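PDB 1VKZ: phosphoribosylamine--glycine ligase from Thermotoga maritima, which catalyses the ATP-dependent joining of glycine to 5-phospho-beta-D-ribosylamine, giving N(1)-(5-phospho-beta-D-ribosyl)glycinamide in de novo purine biosynthesis. Local coordinates for residues V16-G22 / Y39-P45; K116-R120 / L251-T255. One frame throughout, in Å; residues are numbered along the deposited sequence.

Contact 1 (V16-G22 / Y39-P45)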
loop_
_atom_site.group_PDB
_atom_site.type_symbol
_atom_site.label_atom_id
_atom_site.label_comp_id
_atom_site.label_asym_id
_atom_site.label_seq_id
_atom_site.Cartn_x
_atom_site.Cartn_y
_atom_site.Cartn_z
ATOM N N VAL A 16 -22.593 12.731 6.234
ATOM C CA VAL A 16 -22.843 11.570 7.146
ATOM C C VAL A 16 -22.248 10.250 6.599
ATOM O O VAL A 16 -21.995 9.313 7.382
ATOM C CB VAL A 16 -24.372 11.375 7.446
ATOM C CG1 VAL A 16 -24.602 10.231 8.448
ATOM C CG2 VAL A 16 -24.999 12.669 7.972
ATOM N N ARG A 17 -22.005 10.165 5.287
ATOM C CA ARG A 17 -21.722 8.872 4.657
ATOM C C ARG A 17 -20.358 8.749 3.970
ATOM O O ARG A 17 -19.913 9.645 3.238
ATOM C CB ARG A 17 -22.815 8.531 3.672
ATOM C CG ARG A 17 -24.119 9.238 3.981
ATOM C CD ARG A 17 -25.353 8.605 3.404
ATOM N NE ARG A 17 -25.120 8.010 2.101
ATOM C CZ ARG A 17 -26.073 7.733 1.231
ATOM N NH1 ARG A 17 -27.356 8.008 1.501
ATOM N NH2 ARG A 17 -25.740 7.182 0.067
ATOM N N VAL A 18 -19.729 7.592 4.200
ATOM C CA VAL A 18 -18.417 7.270 3.682
ATOM C C VAL A 18 -18.505 6.155 2.652
ATOM O O VAL A 18 -19.157 5.134 2.842
ATOM C CB VAL A 18 -17.503 6.859 4.822
ATOM C CG1 VAL A 18 -16.097 6.531 4.324
ATOM C CG2 VAL A 18 -17.480 7.967 5.872
ATOM N N HIS A 19 -17.839 6.367 1.539
ATOM C CA HIS A 19 -17.880 5.415 0.468
ATOM C C HIS A 19 -16.491 4.896 0.148
ATOM O O HIS A 19 -15.597 5.649 -0.216
ATOM C CB HIS A 19 -18.460 6.134 -0.700
ATOM C CG HIS A 19 -19.875 6.545 -0.494
ATOM N ND1 HIS A 19 -20.932 5.703 -0.753
ATOM C CD2 HIS A 19 -20.416 7.708 -0.077
ATOM C CE1 HIS A 19 -22.067 6.343 -0.543
ATOM N NE2 HIS A 19 -21.782 7.564 -0.133
ATOM N N ILE A 20 -16.293 3.603 0.323
ATOM C CA ILE A 20 -14.976 3.025 0.164
ATOM C C ILE A 20 -14.937 2.138 -1.079
ATOM O O ILE A 20 -15.672 1.120 -1.214
ATOM C CB ILE A 20 -14.577 2.258 1.465
ATOM C CG1 ILE A 20 -14.544 3.244 2.630
ATOM C CG2 ILE A 20 -13.213 1.584 1.334
ATOM C CD1 ILE A 20 -14.574 2.641 3.919
ATOM N N LEU A 21 -14.067 2.522 -1.997
ATOM C CA LEU A 21 -13.837 1.699 -3.192
ATOM C C LEU A 21 -12.784 0.608 -2.928
ATOM O O LEU A 21 -11.695 0.891 -2.512
ATOM C CB LEU A 21 -13.453 2.595 -4.352
ATOM C CG LEU A 21 -14.491 3.595 -4.887
ATOM C CD1 LEU A 21 -15.600 3.962 -3.984
ATOM C CD2 LEU A 21 -13.783 4.866 -5.321
ATOM N N GLY A 22 -13.164 -0.645 -3.143
ATOM C CA GLY A 22 -12.271 -1.770 -3.035
ATOM C C GLY A 22 -12.851 -2.944 -2.265
ATOM O O GLY A 22 -14.010 -2.918 -1.812
ATOM N N TYR A 39 -20.214 6.594 11.457
ATOM C CA TYR A 39 -20.541 6.942 10.069
ATOM C C TYR A 39 -21.197 5.778 9.314
ATOM O O TYR A 39 -20.985 4.605 9.653
ATOM C CB TYR A 39 -19.299 7.408 9.324
ATOM C CG TYR A 39 -18.749 8.699 9.849
ATOM C CD1 TYR A 39 -19.240 9.920 9.403
ATOM C CD2 TYR A 39 -17.742 8.704 10.785
ATOM C CE1 TYR A 39 -18.741 11.117 9.900
ATOM C CE2 TYR A 39 -17.230 9.888 11.277
ATOM C CZ TYR A 39 -17.731 11.089 10.840
ATOM O OH TYR A 39 -17.230 12.261 11.363
ATOM N N GLU A 40 -21.999 6.119 8.302
ATOM C CA GLU A 40 -22.685 5.135 7.469
ATOM C C GLU A 40 -21.726 4.797 6.346
ATOM O O GLU A 40 -21.312 5.680 5.600
ATOM C CB GLU A 40 -23.978 5.738 6.910
ATOM C CG GLU A 40 -25.131 4.759 6.684
ATOM C CD GLU A 40 -26.244 5.355 5.818
ATOM O OE1 GLU A 40 -25.948 5.727 4.663
ATOM O OE2 GLU A 40 -27.413 5.439 6.276
ATOM N N VAL A 41 -21.354 3.524 6.226
ATOM C CA VAL A 41 -20.251 3.156 5.377
ATOM C C VAL A 41 -20.731 2.260 4.249
ATOM O O VAL A 41 -21.420 1.274 4.460
ATOM C CB VAL A 41 -19.072 2.569 6.229
ATOM C CG1 VAL A 41 -18.024 1.856 5.381
ATOM C CG2 VAL A 41 -18.409 3.685 7.048
ATOM N N HIS A 42 -20.381 2.649 3.033
ATOM C CA HIS A 42 -20.665 1.869 1.852
ATOM C C HIS A 42 -19.362 1.404 1.196
ATOM O O HIS A 42 -18.443 2.191 0.959
ATOM C CB HIS A 42 -21.496 2.692 0.885
ATOM C CG HIS A 42 -22.726 3.270 1.507
ATOM N ND1 HIS A 42 -23.930 2.599 1.543
ATOM C CD2 HIS A 42 -22.923 4.435 2.163
ATOM C CE1 HIS A 42 -24.821 3.335 2.181
ATOM N NE2 HIS A 42 -24.233 4.455 2.567
ATOM N N PHE A 43 -19.295 0.112 0.904
ATOM C CA PHE A 43 -18.140 -0.457 0.248
ATOM C C PHE A 43 -18.478 -0.860 -1.178
ATOM O O PHE A 43 -19.581 -1.317 -1.462
ATOM C CB PHE A 43 -17.691 -1.670 0.975
ATOM C CG PHE A 43 -17.448 -1.471 2.424
ATOM C CD1 PHE A 43 -18.472 -1.679 3.345
ATOM C CD2 PHE A 43 -16.166 -1.213 2.893
ATOM C CE1 PHE A 43 -18.227 -1.585 4.722
ATOM C CE2 PHE A 43 -15.928 -1.126 4.241
ATOM C CZ PHE A 43 -16.990 -1.320 5.172
ATOM N N TYR A 44 -17.514 -0.686 -2.071
ATOM C CA TYR A 44 -17.723 -0.898 -3.501
ATOM C C TYR A 44 -16.533 -1.648 -4.115
ATOM O O TYR A 44 -15.539 -1.010 -4.452
ATOM C CB TYR A 44 -17.849 0.440 -4.195
ATOM C CG TYR A 44 -18.930 1.335 -3.657
ATOM C CD1 TYR A 44 -18.718 2.109 -2.519
ATOM C CD2 TYR A 44 -20.162 1.433 -4.293
ATOM C CE1 TYR A 44 -19.722 2.935 -2.029
ATOM C CE2 TYR A 44 -21.172 2.267 -3.803
ATOM C CZ TYR A 44 -20.922 3.009 -2.688
ATOM O OH TYR A 44 -21.887 3.797 -2.210
ATOM N N PRO A 45 -16.604 -2.971 -4.285
ATOM C CA PRO A 45 -17.722 -3.834 -3.875
ATOM C C PRO A 45 -17.615 -4.488 -2.501
ATOM O O PRO A 45 -18.456 -5.285 -2.152
ATOM C CB PRO A 45 -17.701 -4.913 -4.953
ATOM C CG PRO A 45 -16.261 -5.066 -5.257
ATOM C CD PRO A 45 -15.600 -3.738 -5.023
#

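Contact 2 (K116-R120 / L251-T255)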
loop_
_atom_site.group_PDB
_atom_site.type_symbol
_atom_site.label_atom_id
_atom_site.label_comp_id
_atom_site.label_asym_id
_atom_site.label_seq_id
_atom_site.Cartn_x
_atom_site.Cartn_y
_atom_site.Cartn_z
ATOM N N LYS A 116 13.879 17.358 -10.592
ATOM C CA LYS A 116 13.404 18.745 -10.701
ATOM C C LYS A 116 13.249 19.438 -9.338
ATOM O O LYS A 116 13.791 20.513 -9.099
ATOM C CB LYS A 116 12.060 18.764 -11.432
ATOM C CG LYS A 116 11.819 19.966 -12.324
ATOM C CD LYS A 116 10.406 19.947 -12.877
ATOM C CE LYS A 116 10.107 21.209 -13.632
ATOM N NZ LYS A 116 8.649 21.463 -13.728
ATOM N N TYR A 117 12.531 18.814 -8.427
ATOM C CA TYR A 117 12.253 19.457 -7.173
ATOM C C TYR A 117 13.252 19.118 -6.041
ATOM O O TYR A 117 12.992 19.382 -4.873
ATOM C CB TYR A 117 10.776 19.175 -6.835
ATOM C CG TYR A 117 9.848 19.846 -7.824
ATOM C CD1 TYR A 117 9.685 21.232 -7.810
ATOM C CD2 TYR A 117 9.184 19.127 -8.811
ATOM C CE1 TYR A 117 8.857 21.885 -8.730
ATOM C CE2 TYR A 117 8.350 19.777 -9.743
ATOM C CZ TYR A 117 8.197 21.155 -9.688
ATOM O OH TYR A 117 7.389 21.823 -10.574
ATOM N N GLY A 118 14.411 18.566 -6.393
ATOM C CA GLY A 118 15.498 18.304 -5.424
ATOM C C GLY A 118 15.151 17.304 -4.335
ATOM O O GLY A 118 15.509 17.503 -3.182
ATOM N N ILE A 119 14.449 16.231 -4.717
ATOM C CA ILE A 119 13.995 15.205 -3.801
ATOM C C ILE A 119 14.992 14.037 -3.859
ATOM O O ILE A 119 15.283 13.486 -4.925
ATOM C CB ILE A 119 12.579 14.763 -4.179
ATOM C CG1 ILE A 119 11.565 15.911 -3.967
ATOM C CG2 ILE A 119 12.142 13.557 -3.371
ATOM C CD1 ILE A 119 10.417 15.843 -4.896
ATOM N N ARG A 120 15.514 13.659 -2.697
ATOM C CA ARG A 120 16.646 12.771 -2.646
ATOM C C ARG A 120 16.226 11.400 -3.121
ATOM O O ARG A 120 15.334 10.782 -2.565
ATOM C CB ARG A 120 17.236 12.716 -1.240
ATOM C CG ARG A 120 18.506 11.879 -1.136
ATOM C CD ARG A 120 19.072 11.760 0.292
ATOM N NE ARG A 120 19.212 13.060 0.961
ATOM C CZ ARG A 120 18.284 13.654 1.715
ATOM N NH1 ARG A 120 17.108 13.090 1.923
ATOM N NH2 ARG A 120 18.540 14.832 2.272
ATOM N N LEU A 251 11.119 15.416 2.888
ATOM C CA LEU A 251 10.746 14.720 1.640
ATOM C C LEU A 251 9.291 14.959 1.275
ATOM O O LEU A 251 8.970 15.182 0.092
ATOM C CB LEU A 251 11.020 13.215 1.742
ATOM C CG LEU A 251 12.488 12.795 1.653
ATOM C CD1 LEU A 251 12.659 11.267 1.870
ATOM C CD2 LEU A 251 13.117 13.262 0.333
ATOM N N PHE A 252 8.412 14.891 2.273
ATOM C CA PHE A 252 6.993 15.208 2.080
ATOM C C PHE A 252 6.769 16.652 1.637
ATOM O O PHE A 252 6.011 16.902 0.683
ATOM C CB PHE A 252 6.218 14.936 3.357
ATOM C CG PHE A 252 5.797 13.522 3.511
ATOM C CD1 PHE A 252 4.887 12.969 2.639
ATOM C CD2 PHE A 252 6.296 12.744 4.538
ATOM C CE1 PHE A 252 4.500 11.653 2.787
ATOM C CE2 PHE A 252 5.903 11.441 4.696
ATOM C CZ PHE A 252 5.010 10.897 3.830
ATOM N N ASP A 253 7.441 17.588 2.309
ATOM C CA ASP A 253 7.321 18.990 1.949
ATOM C C ASP A 253 7.755 19.257 0.513
ATOM O O ASP A 253 7.065 19.991 -0.205
ATOM C CB ASP A 253 8.103 19.901 2.908
ATOM C CG ASP A 253 7.216 20.515 3.994
ATOM O OD1 ASP A 253 5.981 20.681 3.750
ATOM O OD2 ASP A 253 7.686 20.873 5.114
ATOM N N LYS A 254 8.891 18.696 0.095
ATOM C CA LYS A 254 9.446 19.025 -1.218
ATOM C C LYS A 254 8.611 18.382 -2.306
ATOM O O LYS A 254 8.425 18.957 -3.367
ATOM C CB LYS A 254 10.910 18.629 -1.338
ATOM C CG LYS A 254 11.954 19.700 -0.952
ATOM C CD LYS A 254 13.371 19.118 -1.175
ATOM C CE LYS A 254 14.472 20.175 -1.361
ATOM N NZ LYS A 254 15.043 20.696 -0.063
ATOM N N THR A 255 8.057 17.210 -2.000
ATOM C CA THR A 255 7.115 16.506 -2.880
ATOM C C THR A 255 5.821 17.268 -3.052
ATOM O O THR A 255 5.312 17.397 -4.163
ATOM C CB THR A 255 6.812 15.117 -2.318
ATOM O OG1 THR A 255 8.010 14.329 -2.304
ATOM C CG2 THR A 255 5.872 14.336 -3.247
#

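Contact 1 (V16-G22 / Y39-P45)
The first beta-alpha-beta unit of the N domain brings Val18 beside Val41, His19 beside His42 and Ile20 beside Phe43 on parallel strands whose axes differ by 21°. Val18 and Ile20 each donate and accept: Val18 N binds Glu40 O, His42 N binds Val18 O at 2.8 Å, Ile20 N binds His42 O and Tyr44 N binds Ile20 O. At one end Glu40 N makes a weak bond to Val16 O; at the other Gly22 N meets Tyr44 O, the carbonyl of the cis peptide bond to Pro45, from above the carbonyl plane. Glycine suits position 22 because at phi 134° a side chain would jam against the preceding carbonyl oxygen.

One face is polar and aromatic. The His19 and His42 rings run side by side, nearly parallel but slid apart, with His19 CE1 3.4 Å from His42 CD2. His19 ND1 shares a hydrogen bond of 2.6 Å with Tyr44 OH; Tyr44 CG stands beside its backbone N (chi1 -56°), which leans the ring back along the sheet and brings OH to the edge of His19. His42 NE2 donates to Glu40 OE1 (3.0 Å) on its anti side, tilted from the carboxylate plane. Arg17 NE lies 3.5 Å from the same OE1, a salt bridge of charge alone, since the oxygen sits well out of the guanidinium plane. Glu71 bonds His19 NE2, and His57 bonds His42 ND1.

The other face is apolar. Ile20 CD1 touches Val41 CG1 at 3.8 Å and Phe43 CE2 at 4.0 Å. Branched residues suit both the extended strands and the cover of Phe34 and Ile30. Strand 17-22, helix 25-36 and strand 40-43 form a beta-alpha-beta crossover, and the parallel sheet, of strand order 3-2-1-4, is consistent with a Rossmann-like N domain.

Contact 2 (K116-R120 / L251-T255)
Ile119 packs against Leu251, Lys254 and Thr255 on one side of the helix, its two branches taking different partners. CG2 meets Leu251 CD2 at 3.8 Å, the two side chains meeting at a slant; CG1 lies against Lys254 CB, the chains sliding past one another in opposite senses; and CD1 ends 3.8 Å from Thr255 OG1. CG1 stands beside the backbone N (chi1 -66°), and chi2 of 150°, near anti, carries CD1 on to the threonine. With an alanine here, CG1, CG2 and CD1 would be gone, which is likely to open a gap between loop and helix against Leu251 CD2, Lys254 CB and Thr255.

Farther along, Lys254 CD comes 3.3 Å from Gly118 O; a long aliphatic chain suits a place where its methylenes lie on the loop backbone. Leu251 CD2 also reaches Arg120 N, at 3.9 Å.

The second shell fixes these groups. Thr255 OG1 donates to Leu251 O (2.7 Å), which Thr255 N binds from the opposite face of the carbonyl, and OG1 is also bonded to Tyr286 OH. Gly118, with positive phi, is the C-prime residue of the Schellman motif that ends helix 107-116, a conformation that favours glycine. Arg120 NH1 is held by Pro281 O. The loop lies along strand 280-287, bonded through the Arg120 backbone to Ile283, and packs on helix 242-261, with Ile283 touching both Ile119 and Leu251.

Overall arrangement
Contact 1 and contact 2 do not touch: their centres are 33 Å apart and their nearest atoms about 20 Å. They come in series, contact 1 closing within the N domain before contact 2 opens in the ATP-grasp region, and they share no sheet. Contact 1 pairs neighbouring strands of a parallel sheet across a short helical connection, whereas contact 2 joins segments 131 residues apart, tying the loop after helix 107-116 to helix 242-261 beside an antiparallel sheet. Contact 1 lies away from the predicted sites; in contact 2 the side chain of Arg120 is about 7 Å from that of Leu192, predicted to bind ATP, and that of Ile119 about 11 Å from that of Glu285, a predicted magnesium ligand.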